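Local coordinates for protein TadZ (PDB 4LDA) that probably takes part in pilus assembly, as the CheY-like N-terminal domain of a longer protein that may bind and hydrolyse ATP, at residues H12-L23 against I104-T114. Numbering follows the deposited sequence.
Sequences HPGELDWLQNSL and ITYGARASELT. With SO4 (sulfate ion), chain J.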
loop_
_atom_site.group_PDB
_atom_site.type_symbol
_atom_site.label_atom_id
_atom_site.label_comp_id
_atom_site.label_asym_id
_atom_site.label_seq_id
_atom_site.Cartn_x
_atom_site.Cartn_y
_atom_site.Cartn_z
ATOM N N HIS A 12 -11.476 3.700 5.630
ATOM C CA HIS A 12 -12.834 4.101 5.252
ATOM C C HIS A 12 -13.057 3.787 3.738
ATOM O O HIS A 12 -12.092 3.738 2.973
ATOM C CB HIS A 12 -13.178 5.557 5.616
ATOM C CG HIS A 12 -12.493 6.598 4.815
ATOM N ND1 HIS A 12 -13.078 7.122 3.679
ATOM C CD2 HIS A 12 -11.327 7.244 5.053
ATOM C CE1 HIS A 12 -12.237 8.040 3.240
ATOM N NE2 HIS A 12 -11.171 8.155 4.041
ATOM N N PRO A 13 -14.324 3.495 3.325
ATOM C CA PRO A 13 -14.592 3.066 1.928
ATOM C C PRO A 13 -14.201 4.066 0.830
ATOM O O PRO A 13 -13.911 3.633 -0.295
ATOM C CB PRO A 13 -16.116 2.878 1.899
ATOM C CG PRO A 13 -16.494 2.645 3.297
ATOM C CD PRO A 13 -15.561 3.445 4.135
ATOM N N GLY A 14 -14.225 5.368 1.146
ATOM C CA GLY A 14 -13.855 6.419 0.206
ATOM C C GLY A 14 -12.445 6.250 -0.321
ATOM O O GLY A 14 -12.169 6.577 -1.477
ATOM N N GLU A 15 -11.547 5.720 0.517
ATOM C CA GLU A 15 -10.154 5.446 0.154
ATOM C C GLU A 15 -10.072 4.312 -0.853
ATOM O O GLU A 15 -9.326 4.420 -1.814
ATOM C CB GLU A 15 -9.310 5.100 1.383
ATOM C CG GLU A 15 -9.051 6.242 2.339
ATOM C CD GLU A 15 -8.313 5.825 3.599
ATOM O OE1 GLU A 15 -8.505 4.674 4.049
ATOM O OE2 GLU A 15 -7.565 6.660 4.154
ATOM N N LEU A 16 -10.823 3.221 -0.630
ATOM C CA LEU A 16 -10.831 2.064 -1.511
ATOM C C LEU A 16 -11.348 2.449 -2.904
ATOM O O LEU A 16 -10.745 2.035 -3.897
ATOM C CB LEU A 16 -11.666 0.934 -0.918
ATOM C CG LEU A 16 -11.599 -0.390 -1.684
ATOM C CD1 LEU A 16 -10.192 -1.016 -1.617
ATOM C CD2 LEU A 16 -12.671 -1.339 -1.215
ATOM N N ASP A 17 -12.422 3.257 -2.976
ATOM C CA ASP A 17 -12.986 3.735 -4.236
ATOM C C ASP A 17 -11.972 4.587 -4.992
ATOM O O ASP A 17 -11.809 4.390 -6.190
ATOM C CB ASP A 17 -14.280 4.532 -4.002
ATOM C CG ASP A 17 -15.450 3.692 -3.533
ATOM O OD1 ASP A 17 -15.514 2.499 -3.907
ATOM O OD2 ASP A 17 -16.338 4.242 -2.840
ATOM N N TRP A 18 -11.275 5.505 -4.285
ATOM C CA TRP A 18 -10.243 6.396 -4.817
ATOM C C TRP A 18 -9.081 5.580 -5.417
ATOM O O TRP A 18 -8.643 5.858 -6.537
ATOM C CB TRP A 18 -9.744 7.345 -3.714
ATOM C CG TRP A 18 -8.457 8.083 -4.015
ATOM C CD1 TRP A 18 -8.276 9.102 -4.906
ATOM C CD2 TRP A 18 -7.211 7.937 -3.315
ATOM N NE1 TRP A 18 -6.982 9.551 -4.845
ATOM C CE2 TRP A 18 -6.305 8.855 -3.877
ATOM C CE3 TRP A 18 -6.754 7.071 -2.308
ATOM C CZ2 TRP A 18 -4.976 8.968 -3.428
ATOM C CZ3 TRP A 18 -5.433 7.166 -1.884
ATOM C CH2 TRP A 18 -4.567 8.121 -2.421
ATOM N N LEU A 19 -8.645 4.535 -4.710
ATOM C CA LEU A 19 -7.600 3.645 -5.197
ATOM C C LEU A 19 -8.054 2.867 -6.432
ATOM O O LEU A 19 -7.330 2.869 -7.427
ATOM C CB LEU A 19 -7.149 2.655 -4.107
ATOM C CG LEU A 19 -6.346 3.198 -2.929
ATOM C CD1 LEU A 19 -6.135 2.117 -1.904
ATOM C CD2 LEU A 19 -5.008 3.781 -3.371
ATOM N N GLN A 20 -9.245 2.222 -6.378
ATOM C CA GLN A 20 -9.803 1.403 -7.458
ATOM C C GLN A 20 -10.018 2.194 -8.740
ATOM O O GLN A 20 -9.694 1.692 -9.818
ATOM C CB GLN A 20 -11.131 0.757 -7.036
ATOM C CG GLN A 20 -10.925 -0.446 -6.132
ATOM C CD GLN A 20 -12.170 -1.060 -5.529
ATOM O OE1 GLN A 20 -13.212 -0.421 -5.383
ATOM N NE2 GLN A 20 -12.032 -2.273 -5.011
ATOM N N ASN A 21 -10.569 3.410 -8.626
ATOM C CA ASN A 21 -10.870 4.274 -9.765
ATOM C C ASN A 21 -9.614 4.830 -10.391
ATOM O O ASN A 21 -9.522 4.844 -11.614
ATOM C CB ASN A 21 -11.799 5.427 -9.350
ATOM C CG ASN A 21 -13.222 5.003 -9.017
ATOM O OD1 ASN A 21 -13.715 3.942 -9.438
ATOM N ND2 ASN A 21 -13.935 5.841 -8.286
ATOM N N SER A 22 -8.649 5.274 -9.568
ATOM C CA SER A 22 -7.385 5.840 -10.039
ATOM C C SER A 22 -6.513 4.796 -10.725
ATOM O O SER A 22 -5.863 5.126 -11.732
ATOM C CB SER A 22 -6.607 6.455 -8.878
ATOM O OG SER A 22 -7.364 7.440 -8.197
ATOM N N LEU A 23 -6.502 3.547 -10.199
ATOM C CA LEU A 23 -5.612 2.505 -10.699
ATOM C C LEU A 23 -6.277 1.520 -11.644
ATOM O O LEU A 23 -5.640 0.529 -12.004
ATOM C CB LEU A 23 -5.016 1.729 -9.503
ATOM C CG LEU A 23 -4.052 2.535 -8.607
ATOM C CD1 LEU A 23 -3.661 1.756 -7.363
ATOM C CD2 LEU A 23 -2.861 2.945 -9.367
ATOM N N ILE A 104 1.356 8.635 0.249
ATOM C CA ILE A 104 0.437 9.433 -0.565
ATOM C C ILE A 104 -0.702 9.916 0.328
ATOM O O ILE A 104 -0.976 9.319 1.367
ATOM C CB ILE A 104 -0.088 8.667 -1.827
ATOM C CG1 ILE A 104 -0.698 7.297 -1.454
ATOM C CG2 ILE A 104 1.057 8.506 -2.854
ATOM C CD1 ILE A 104 -1.390 6.522 -2.568
ATOM N N THR A 105 -1.317 11.027 -0.049
ATOM C CA THR A 105 -2.443 11.560 0.703
ATOM C C THR A 105 -3.712 11.218 -0.071
ATOM O O THR A 105 -3.776 11.355 -1.298
ATOM C CB THR A 105 -2.301 13.072 1.004
ATOM O OG1 THR A 105 -1.113 13.267 1.760
ATOM C CG2 THR A 105 -3.478 13.642 1.808
ATOM N N TYR A 106 -4.713 10.733 0.679
ATOM C CA TYR A 106 -6.027 10.405 0.158
ATOM C C TYR A 106 -6.625 11.609 -0.557
ATOM O O TYR A 106 -6.650 12.703 -0.003
ATOM C CB TYR A 106 -6.935 9.934 1.296
ATOM C CG TYR A 106 -8.394 9.891 0.938
ATOM C CD1 TYR A 106 -8.860 9.044 -0.061
ATOM C CD2 TYR A 106 -9.324 10.642 1.644
ATOM C CE1 TYR A 106 -10.209 9.007 -0.403
ATOM C CE2 TYR A 106 -10.674 10.607 1.322
ATOM C CZ TYR A 106 -11.116 9.769 0.311
ATOM O OH TYR A 106 -12.445 9.716 -0.013
ATOM N N GLY A 107 -7.051 11.409 -1.791
ATOM C CA GLY A 107 -7.619 12.473 -2.603
ATOM C C GLY A 107 -6.630 13.078 -3.573
ATOM O O GLY A 107 -6.926 14.091 -4.217
ATOM N N ALA A 108 -5.440 12.489 -3.669
ATOM C CA ALA A 108 -4.424 12.955 -4.617
ATOM C C ALA A 108 -4.872 12.639 -6.049
ATOM O O ALA A 108 -5.633 11.697 -6.247
ATOM C CB ALA A 108 -3.087 12.306 -4.311
ATOM N N ARG A 109 -4.424 13.415 -7.046
ATOM C CA ARG A 109 -4.776 13.188 -8.456
ATOM C C ARG A 109 -4.502 11.737 -8.862
ATOM O O ARG A 109 -3.511 11.155 -8.405
ATOM C CB ARG A 109 -3.981 14.146 -9.373
ATOM C CG ARG A 109 -4.382 15.586 -9.205
ATOM C CD ARG A 109 -3.547 16.508 -10.059
ATOM N NE ARG A 109 -3.926 17.904 -9.836
ATOM C CZ ARG A 109 -3.364 18.943 -10.444
ATOM N NH1 ARG A 109 -2.386 18.757 -11.323
ATOM N NH2 ARG A 109 -3.776 20.176 -10.180
ATOM N N ALA A 110 -5.362 11.158 -9.724
ATOM C CA ALA A 110 -5.194 9.791 -10.210
ATOM C C ALA A 110 -3.832 9.583 -10.903
ATOM O O ALA A 110 -3.242 8.520 -10.747
ATOM C CB ALA A 110 -6.317 9.443 -11.176
ATOM N N SER A 111 -3.319 10.615 -11.613
ATOM C CA SER A 111 -2.044 10.585 -12.339
ATOM C C SER A 111 -0.855 10.395 -11.372
ATOM O O SER A 111 0.172 9.849 -11.778
ATOM C CB SER A 111 -1.859 11.853 -13.172
ATOM O OG SER A 111 -1.899 13.021 -12.373
ATOM N N GLU A 112 -1.012 10.800 -10.097
ATOM C CA GLU A 112 0.012 10.635 -9.076
ATOM C C GLU A 112 0.118 9.182 -8.666
ATOM O O GLU A 112 1.227 8.708 -8.407
ATOM C CB GLU A 112 -0.277 11.509 -7.855
ATOM C CG GLU A 112 -0.138 13.010 -8.099
ATOM C CD GLU A 112 -0.384 13.872 -6.876
ATOM O OE1 GLU A 112 0.165 13.546 -5.797
ATOM O OE2 GLU A 112 -1.085 14.903 -7.011
ATOM N N LEU A 113 -1.019 8.467 -8.656
ATOM C CA LEU A 113 -1.095 7.050 -8.302
ATOM C C LEU A 113 -0.587 6.179 -9.433
ATOM O O LEU A 113 0.166 5.258 -9.166
ATOM C CB LEU A 113 -2.536 6.643 -7.922
ATOM C CG LEU A 113 -2.867 6.693 -6.414
ATOM C CD1 LEU A 113 -2.746 8.093 -5.867
ATOM C CD2 LEU A 113 -4.243 6.236 -6.181
ATOM N N THR A 114 -0.981 6.456 -10.689
ATOM C CA THR A 114 -0.523 5.694 -11.871
ATOM C C THR A 114 0.969 5.932 -12.088
ATOM O O THR A 114 1.671 5.009 -12.505
ATOM C CB THR A 114 -1.320 6.034 -13.134
ATOM O OG1 THR A 114 -1.268 7.440 -13.343
ATOM C CG2 THR A 114 -2.753 5.584 -13.056
HETATM S S SO4 J . -5.638 13.479 -13.153
HETATM O O1 SO4 J . -6.651 14.466 -13.538
HETATM O O2 SO4 J . -6.054 12.850 -11.894
HETATM O O3 SO4 J . -5.506 12.437 -14.181
HETATM O O4 SO4 J . -4.360 14.178 -12.991
#
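In this CheY-like receiver fold, the first helix, 13-22, meets the loop after the edge strand 102-104 and the start of the last helix, 110-121, and the indole of Trp18 is gripped between them. Its CG lies anti to the backbone N (chi1 166°), which carries the ring across to the loop. There Trp18 NE1 donates to Ala108 O at 2.9 Å; an N-H...O angle of 170° and an acceptor lying in the indole plane mark a straight bond, and it uses a carbonyl lone pair. The bond fixes the ring's rotation while both faces are packed. Over one, Tyr106 CA stands 3.9 Å from the centroid of the six-membered ring of Trp18, with Gly107 CA over the five-membered ring; Leu113 CD2 presses on the opposite face, 4.1 Å from the six-membered centroid. Tyr106 and Gly107 are the middle residues of a type II turn from Thr105 to Ala108; at the positive phi of Gly107 a CB would jam against the preceding carbonyl O, so glycine belongs there.

Tyr106 extends this into an aromatic cluster. Its edge is directed at the face of Trp18 in an offset edge-to-face pair, the planes nearly perpendicular, and its own face receives the edge of His12, with centroids 4.8 Å apart. Beside His12 on that face, Glu15 CG makes a CH-pi contact 4.0 Å from the Tyr106 centroid.

Farther along, Ser22 CB packs 3.6 Å from Leu113 CD2, and Ser22 OG bonds back to Trp18 O at 2.6 Å, joining Ser22 N on that carbonyl from the opposite side of its plane.

Taken over 13-22 and 110-114, the helix axes cross at -69° with a closest approach of 9.6 Å. Beneath them, Leu19 touches Ala8, Val29 and Ile83, and Ile104 rests on Val81 and Ile83, seating the contact on the parallel sheet, while the Glu15 carboxylate is held by Ser55 and the backbone of Gln11.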